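Local atomic coordinates of peptide amidase (Stenotrophomonas maltophilia, PDB entry 1M22), a protein that probably hydrolyses amide bonds, acting as a peptide amidase that removes the C-terminal amide group from peptide amides. Residues Gly168-Val173 with Gly225-Ser230; Gly183-Gly188 with Ala438-Gly443; Gly198-Lys203 with Pro445-Pro450. One frame throughout, in Å; residues are numbered along the deposited sequence.

Contact 1: residues Gly168-Val173 with Gly225-Ser230; sequences GSAVAV and GPMARS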
loop_
_atom_site.group_PDB
_atom_site.type_symbol
_atom_site.label_atom_id
_atom_site.label_comp_id
_atom_site.label_asym_id
_atom_site.label_seq_id
_atom_site.Cartn_x
_atom_site.Cartn_y
_atom_site.Cartn_z
ATOM N N GLY A 168 8.221 -2.937 -3.609
ATOM C CA GLY A 168 9.138 -1.836 -3.822
ATOM C C GLY A 168 8.757 -0.562 -3.103
ATOM O O GLY A 168 9.626 0.169 -2.630
ATOM N N SER A 169 7.465 -0.277 -3.018
ATOM C CA SER A 169 7.048 0.938 -2.338
ATOM C C SER A 169 7.382 0.892 -0.853
ATOM O O SER A 169 7.860 1.877 -0.296
ATOM C CB SER A 169 5.554 1.186 -2.545
ATOM O OG SER A 169 5.308 1.664 -3.859
ATOM N N ALA A 170 7.147 -0.251 -0.213
ATOM C CA ALA A 170 7.444 -0.388 1.208
ATOM C C ALA A 170 8.951 -0.322 1.449
ATOM O O ALA A 170 9.418 0.394 2.336
ATOM C CB ALA A 170 6.887 -1.704 1.737
ATOM N N VAL A 171 9.711 -1.064 0.648
ATOM C CA VAL A 171 11.160 -1.081 0.786
ATOM C C VAL A 171 11.760 0.298 0.529
ATOM O O VAL A 171 12.630 0.748 1.276
ATOM C CB VAL A 171 11.791 -2.102 -0.181
ATOM C CG1 VAL A 171 13.307 -1.942 -0.203
ATOM C CG2 VAL A 171 11.422 -3.513 0.251
ATOM N N ALA A 172 11.291 0.978 -0.513
ATOM C CA ALA A 172 11.814 2.303 -0.834
ATOM C C ALA A 172 11.618 3.286 0.319
ATOM O O ALA A 172 12.520 4.053 0.653
ATOM C CB ALA A 172 11.151 2.833 -2.092
ATOM N N VAL A 173 10.441 3.268 0.928
ATOM C CA VAL A 173 10.181 4.171 2.038
ATOM C C VAL A 173 11.038 3.801 3.251
ATOM O O VAL A 173 11.597 4.673 3.918
ATOM C CB VAL A 173 8.680 4.154 2.413
ATOM C CG1 VAL A 173 8.449 4.922 3.703
ATOM C CG2 VAL A 173 7.868 4.771 1.280
ATOM N N GLY A 225 -3.117 3.484 -1.818
ATOM C CA GLY A 225 -2.989 4.018 -0.480
ATOM C C GLY A 225 -1.565 4.446 -0.221
ATOM O O GLY A 225 -0.642 3.986 -0.898
ATOM N N PRO A 226 -1.348 5.324 0.761
ATOM C CA PRO A 226 -0.003 5.802 1.081
ATOM C C PRO A 226 0.841 4.840 1.902
ATOM O O PRO A 226 0.329 4.034 2.680
ATOM C CB PRO A 226 -0.280 7.091 1.842
ATOM C CG PRO A 226 -1.514 6.741 2.612
ATOM C CD PRO A 226 -2.362 6.007 1.584
ATOM N N MET A 227 2.148 4.939 1.701
ATOM C CA MET A 227 3.132 4.159 2.434
ATOM C C MET A 227 4.173 5.206 2.817
ATOM O O MET A 227 4.667 5.958 1.971
ATOM C CB MET A 227 3.675 3.045 1.544
ATOM C CG MET A 227 2.543 2.092 1.146
ATOM S SD MET A 227 2.956 0.703 0.081
ATOM C CE MET A 227 3.499 -0.523 1.283
ATOM N N ALA A 228 4.474 5.270 4.109
ATOM C CA ALA A 228 5.375 6.282 4.632
ATOM C C ALA A 228 6.017 5.818 5.920
ATOM O O ALA A 228 5.601 4.828 6.511
ATOM C CB ALA A 228 4.588 7.564 4.884
ATOM N N ARG A 229 7.029 6.550 6.372
ATOM C CA ARG A 229 7.706 6.177 7.602
ATOM C C ARG A 229 6.940 6.640 8.834
ATOM O O ARG A 229 7.168 6.135 9.934
ATOM C CB ARG A 229 9.122 6.754 7.615
ATOM C CG ARG A 229 10.051 6.110 6.593
ATOM C CD ARG A 229 11.385 6.839 6.531
ATOM N NE ARG A 229 11.219 8.220 6.089
ATOM C CZ ARG A 229 11.087 8.594 4.819
ATOM N NH1 ARG A 229 11.113 7.693 3.844
ATOM N NH2 ARG A 229 10.910 9.875 4.525
ATOM N N SER A 230 6.021 7.584 8.646
ATOM C CA SER A 230 5.238 8.116 9.758
ATOM C C SER A 230 3.774 8.296 9.390
ATOM O O SER A 230 3.423 8.417 8.215
ATOM C CB SER A 230 5.798 9.470 10.194
ATOM O OG SER A 230 5.535 10.456 9.206
#

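Contact 2: residues Gly183-Gly188 with Ala438-Gly443; sequences GTETDG and AAAVAG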
loop_
_atom_site.group_PDB
_atom_site.type_symbol
_atom_site.label_atom_id
_atom_site.label_comp_id
_atom_site.label_asym_id
_atom_site.label_seq_id
_atom_site.Cartn_x
_atom_site.Cartn_y
_atom_site.Cartn_z
ATOM N N GLY A 183 1.106 2.675 -2.838
ATOM C CA GLY A 183 0.983 1.253 -3.101
ATOM C C GLY A 183 -0.476 0.978 -3.409
ATOM O O GLY A 183 -1.276 1.911 -3.504
ATOM N N THR A 184 -0.825 -0.289 -3.609
ATOM C CA THR A 184 -2.217 -0.661 -3.841
ATOM C C THR A 184 -2.485 -1.947 -3.081
ATOM O O THR A 184 -1.571 -2.738 -2.832
ATOM C CB THR A 184 -2.581 -0.895 -5.347
ATOM O OG1 THR A 184 -2.008 -2.125 -5.806
ATOM C CG2 THR A 184 -2.107 0.256 -6.212
ATOM N N GLU A 185 -3.738 -2.139 -2.690
ATOM C CA GLU A 185 -4.115 -3.338 -1.966
ATOM C C GLU A 185 -5.412 -3.931 -2.483
ATOM O O GLU A 185 -6.363 -3.211 -2.805
ATOM C CB GLU A 185 -4.269 -3.060 -0.459
ATOM C CG GLU A 185 -4.763 -4.295 0.321
ATOM C CD GLU A 185 -4.409 -4.297 1.808
ATOM O OE1 GLU A 185 -3.392 -3.681 2.201
ATOM O OE2 GLU A 185 -5.139 -4.951 2.586
ATOM N N THR A 186 -5.422 -5.254 -2.578
ATOM C CA THR A 186 -6.600 -6.007 -2.974
ATOM C C THR A 186 -6.895 -6.829 -1.713
ATOM O O THR A 186 -8.026 -6.879 -1.242
ATOM C CB THR A 186 -6.310 -6.886 -4.197
ATOM O OG1 THR A 186 -5.997 -6.035 -5.310
ATOM C CG2 THR A 186 -7.523 -7.739 -4.542
ATOM N N ASP A 187 -5.860 -7.460 -1.164
ATOM C CA ASP A 187 -5.978 -8.193 0.095
ATOM C C ASP A 187 -4.596 -8.351 0.733
ATOM O O ASP A 187 -3.881 -9.326 0.478
ATOM C CB ASP A 187 -6.629 -9.571 -0.073
ATOM C CG ASP A 187 -7.019 -10.187 1.271
ATOM O OD1 ASP A 187 -6.335 -9.908 2.278
ATOM O OD2 ASP A 187 -8.007 -10.948 1.334
ATOM N N GLY A 188 -4.229 -7.360 1.542
ATOM C CA GLY A 188 -2.960 -7.360 2.248
ATOM C C GLY A 188 -1.786 -6.670 1.573
ATOM O O GLY A 188 -0.772 -6.415 2.230
ATOM N N ALA A 438 -10.129 -9.040 6.571
ATOM C CA ALA A 438 -11.473 -8.555 6.859
ATOM C C ALA A 438 -11.678 -7.155 6.282
ATOM O O ALA A 438 -12.682 -6.885 5.628
ATOM C CB ALA A 438 -11.721 -8.545 8.364
ATOM N N ALA A 439 -10.725 -6.261 6.526
ATOM C CA ALA A 439 -10.846 -4.904 6.010
ATOM C C ALA A 439 -10.780 -4.889 4.486
ATOM O O ALA A 439 -11.531 -4.169 3.828
ATOM C CB ALA A 439 -9.747 -4.020 6.595
ATOM N N ALA A 440 -9.883 -5.687 3.921
ATOM C CA ALA A 440 -9.750 -5.742 2.473
ATOM C C ALA A 440 -11.037 -6.211 1.793
ATOM O O ALA A 440 -11.500 -5.603 0.828
ATOM C CB ALA A 440 -8.587 -6.660 2.090
ATOM N N VAL A 441 -11.618 -7.289 2.307
ATOM C CA VAL A 441 -12.833 -7.842 1.722
ATOM C C VAL A 441 -14.060 -6.961 1.972
ATOM O O VAL A 441 -14.944 -6.860 1.121
ATOM C CB VAL A 441 -13.061 -9.276 2.249
ATOM C CG1 VAL A 441 -14.367 -9.845 1.717
ATOM C CG2 VAL A 441 -11.887 -10.157 1.820
ATOM N N ALA A 442 -14.109 -6.309 3.129
ATOM C CA ALA A 442 -15.228 -5.428 3.453
ATOM C C ALA A 442 -15.108 -4.097 2.720
ATOM O O ALA A 442 -16.091 -3.370 2.588
ATOM C CB ALA A 442 -15.272 -5.175 4.954
ATOM N N GLY A 443 -13.904 -3.786 2.242
ATOM C CA GLY A 443 -13.672 -2.517 1.569
ATOM C C GLY A 443 -13.549 -1.416 2.611
ATOM O O GLY A 443 -13.778 -0.239 2.317
#

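Contact 3: residues Gly198-Lys203 with Pro445-Pro450; sequences GVVGLK and PSLTVP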
loop_
_atom_site.group_PDB
_atom_site.type_symbol
_atom_site.label_atom_id
_atom_site.label_comp_id
_atom_site.label_asym_id
_atom_site.label_seq_id
_atom_site.Cartn_x
_atom_site.Cartn_y
_atom_site.Cartn_z
ATOM N N GLY A 198 8.783 -2.407 8.270
ATOM C CA GLY A 198 8.816 -1.380 9.299
ATOM C C GLY A 198 8.351 0.026 8.987
ATOM O O GLY A 198 8.918 0.995 9.505
ATOM N N VAL A 199 7.312 0.151 8.169
ATOM C CA VAL A 199 6.780 1.463 7.824
ATOM C C VAL A 199 5.269 1.496 7.991
ATOM O O VAL A 199 4.637 0.476 8.282
ATOM C CB VAL A 199 7.141 1.874 6.367
ATOM C CG1 VAL A 199 8.652 1.968 6.214
ATOM C CG2 VAL A 199 6.564 0.878 5.374
ATOM N N VAL A 200 4.704 2.686 7.826
ATOM C CA VAL A 200 3.268 2.881 7.937
ATOM C C VAL A 200 2.621 2.616 6.582
ATOM O O VAL A 200 3.141 3.025 5.538
ATOM C CB VAL A 200 2.939 4.333 8.370
ATOM C CG1 VAL A 200 1.429 4.578 8.320
ATOM C CG2 VAL A 200 3.478 4.596 9.772
ATOM N N GLY A 201 1.493 1.915 6.607
ATOM C CA GLY A 201 0.753 1.631 5.392
ATOM C C GLY A 201 -0.713 1.874 5.688
ATOM O O GLY A 201 -1.213 1.443 6.727
ATOM N N LEU A 202 -1.405 2.571 4.796
ATOM C CA LEU A 202 -2.821 2.851 4.997
ATOM C C LEU A 202 -3.632 2.456 3.769
ATOM O O LEU A 202 -3.384 2.964 2.673
ATOM C CB LEU A 202 -3.009 4.343 5.294
ATOM C CG LEU A 202 -4.359 4.848 5.812
ATOM C CD1 LEU A 202 -4.171 6.264 6.332
ATOM C CD2 LEU A 202 -5.414 4.814 4.717
ATOM N N LYS A 203 -4.569 1.524 3.952
ATOM C CA LYS A 203 -5.461 1.077 2.880
ATOM C C LYS A 203 -6.801 1.729 3.191
ATOM O O LYS A 203 -7.491 1.337 4.132
ATOM C CB LYS A 203 -5.657 -0.440 2.885
ATOM C CG LYS A 203 -6.548 -0.908 1.734
ATOM C CD LYS A 203 -7.212 -2.253 2.000
ATOM C CE LYS A 203 -8.390 -2.135 2.962
ATOM N NZ LYS A 203 -9.575 -1.443 2.351
ATOM N N PRO A 445 -11.358 0.657 5.850
ATOM C CA PRO A 445 -9.990 1.131 6.076
ATOM C C PRO A 445 -9.167 0.354 7.100
ATOM O O PRO A 445 -9.684 -0.134 8.107
ATOM C CB PRO A 445 -10.200 2.584 6.492
ATOM C CG PRO A 445 -11.477 2.502 7.290
ATOM C CD PRO A 445 -12.345 1.589 6.432
ATOM N N SER A 446 -7.875 0.243 6.815
ATOM C CA SER A 446 -6.933 -0.425 7.701
ATOM C C SER A 446 -5.638 0.380 7.665
ATOM O O SER A 446 -5.341 1.046 6.674
ATOM C CB SER A 446 -6.698 -1.876 7.274
ATOM O OG SER A 446 -6.158 -1.965 5.973
ATOM N N LEU A 447 -4.874 0.320 8.749
ATOM C CA LEU A 447 -3.650 1.102 8.861
ATOM C C LEU A 447 -2.683 0.394 9.794
ATOM O O LEU A 447 -3.047 0.049 10.920
ATOM C CB LEU A 447 -4.020 2.478 9.431
ATOM C CG LEU A 447 -3.076 3.684 9.455
ATOM C CD1 LEU A 447 -3.844 4.902 9.964
ATOM C CD2 LEU A 447 -1.880 3.403 10.341
ATOM N N THR A 448 -1.456 0.167 9.332
ATOM C CA THR A 448 -0.458 -0.485 10.169
ATOM C C THR A 448 0.617 0.515 10.586
ATOM O O THR A 448 1.041 1.352 9.790
ATOM C CB THR A 448 0.194 -1.701 9.445
ATOM O OG1 THR A 448 1.123 -2.339 10.332
ATOM C CG2 THR A 448 0.918 -1.265 8.181
ATOM N N VAL A 449 1.028 0.426 11.848
ATOM C CA VAL A 449 2.058 1.290 12.425
ATOM C C VAL A 449 3.130 0.410 13.065
ATOM O O VAL A 449 2.814 -0.564 13.743
ATOM C CB VAL A 449 1.477 2.208 13.535
ATOM C CG1 VAL A 449 2.569 3.123 14.086
ATOM C CG2 VAL A 449 0.318 3.020 12.991
ATOM N N PRO A 450 4.412 0.739 12.853
ATOM C CA PRO A 450 5.485 -0.065 13.448
ATOM C C PRO A 450 5.331 -0.184 14.964
ATOM O O PRO A 450 5.072 0.813 15.641
ATOM C CB PRO A 450 6.739 0.711 13.069
ATOM C CG PRO A 450 6.380 1.279 11.733
ATOM C CD PRO A 450 4.964 1.773 11.959
HETATM O O HOH W 1 3.802 -1.270 10.392
#

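Contact 1: residues Gly168-Val173 with Gly225-Ser230
Met-227 reaches across from strand 223-228 and lays its sulfur and methyl against helix 167-174. Its chain is straight as far as SD and then bends at chi3 (86°). The bend brings the terminal methyl to Ala-170, with CE 3.6 Å from CB of that alanine. The sulfur meets the next residue back along the helix, SD of Met-227 lying 3.7 Å from CB of Ser-169. Ser-169 OG is engaged elsewhere, in hydrogen bonds with Thr-128 OG1 and Ile-182 O. Ser-169 also lies next to Lys-86, an active-site residue.

One turn further along the helix, Val-173 presses both methyls onto the strand backbone. CG1 lies anti to the backbone N (chi1 171°) and comes within 3.4 Å of Ala-228 C. CG2 sits 3.5 Å from Met-227 O. The Ala-228 methyl points to the far side of the strand, so the valine meets main chain there.

Arg-229 then folds back beside Val-173. Its CG lies 3.5 Å from Val-173 CG1, and a bend at chi3 turns the guanidinium to the helix carbonyl. NH1 donates to Val-173 O at 3.1 Å, with an N-H...O angle of 163°. The acceptor lies in the guanidinium plane, and the donor lies in the carbonyl plane on a lone pair.

The Met-227 and Val-173 contacts are van der Waals packing, and the arginine gives the one hydrogen bond across the segments. NH1 also donates to Ala-178 O. One buried arginine nitrogen thus serves two carbonyls and ties together the helix and the turn that follows it.

Contact 2: residues Gly183-Gly188 with Ala438-Gly443
The carboxylate of Asp-187 has the methyl of Ala-440 over one face. CB of Ala-440 stands almost directly above CG of Asp-187, 3.9 Å away. Val-441 CG2 approaches from the same side but beyond OD2, at 4.0 Å from that oxygen. The carboxylate of Glu-185 lies in a nearly parallel plane and is met differently. Gly-188 N stands over one of its faces and gives a weak hydrogen bond to OE2, 2.8 Å long with an angle of 145°. Lys-203 CD packs over the opposite face, 3.5 Å from Glu-185 OE2. The Ala-440 methyl comes from beyond this oxygen, its CB 3.9 Å from OE2.

Most of the contact runs through the Ala-440 methyl. Its CB also touches the turn backbone, 3.4 Å from Thr-186 O and 3.6 Å from Asp-187 CA. No hydrogen bond crosses between the two segments. The polar ends find partners close by: Glu-185 OE1 accepts from Ile-190 N and Val-191 N, next to the nucleophile Ser-189, and Asp-187 OD2 bonds to Ser-437 OG. Glu-322 OE2 also lies close to Asp-187 OD2, which could favour a proton on one of the two acids.

Gly-443, just past helix 436-442, is the C-prime residue of a Schellman motif. Val-441 of the helix packs on Ala-392 and Ala-396 of helix 383-407. Segment 183-188 runs off the end of strand 180-185 of the main sheet. The contact thus joins the loop before Ser-189 to helix 436-442, which packs on helix 383-407.

Contact 3: residues Gly198-Lys203 with Pro445-Pro450
Gly-201 and Thr-448 form one hydrogen-bonded antiparallel pair, and Lys-203 and Ser-446 form the other. The packing is tight here. Thr-448 N donates to Gly-201 O at 2.9 Å, and Lys-203 N to Ser-446 O at the same length. Gly-201 N to Thr-448 O is longer, at 3.3 Å. Between them sits the non-hydrogen-bonded pair Leu-202 and Leu-447, whose CD1 atoms meet at 3.9 Å on the face that carries helix 470-484. On the other face, CG2 of Thr-448 fills the place beside Gly-201, 3.6 Å from its N. Lys-203 CB lies 3.5 Å from Ser-446 OG. Bends at chi3 and chi4 bring the lysine end back, with CE 3.8 Å from Ser-446 OG and NZ bonded to Tyr-444 O.

Toward Gly-198, backbone bonding between the segments gives way to a water bridge and ring packing. A water donates to Val-199 O and bonds to Thr-448 OG1, which has Thr-417 OG1 as a further partner. The Pro-450 ring rests on the backbone, CG 3.4 Å from Gly-198 O. This end is buried too.

This antiparallel pair is the middle of the helix-covered, mixed eleven-stranded sheet of the amidase signature fold.

The first segments of contacts 1, 2 and 3 come in that order along the chain, and their second segments follow in the same order, so all three pairings cross. Centres lie about 16 Å apart for contacts 1 and 2, 12 Å for contacts 2 and 3, and 9 Å for contacts 1 and 3. All reach one mixed sheet, where strands 180-185, 223-228, 200-203 and 446-454 are consecutive. Strand 223-228 of contact 1 bonds to both flanking strands, through Gly-225 to Gly-183 and through Ala-228 to Val-200. The three contacts thus knit sequence-distant segments into one sheet region beside the active-site residues Lys-86, Ser-165 and Ser-189.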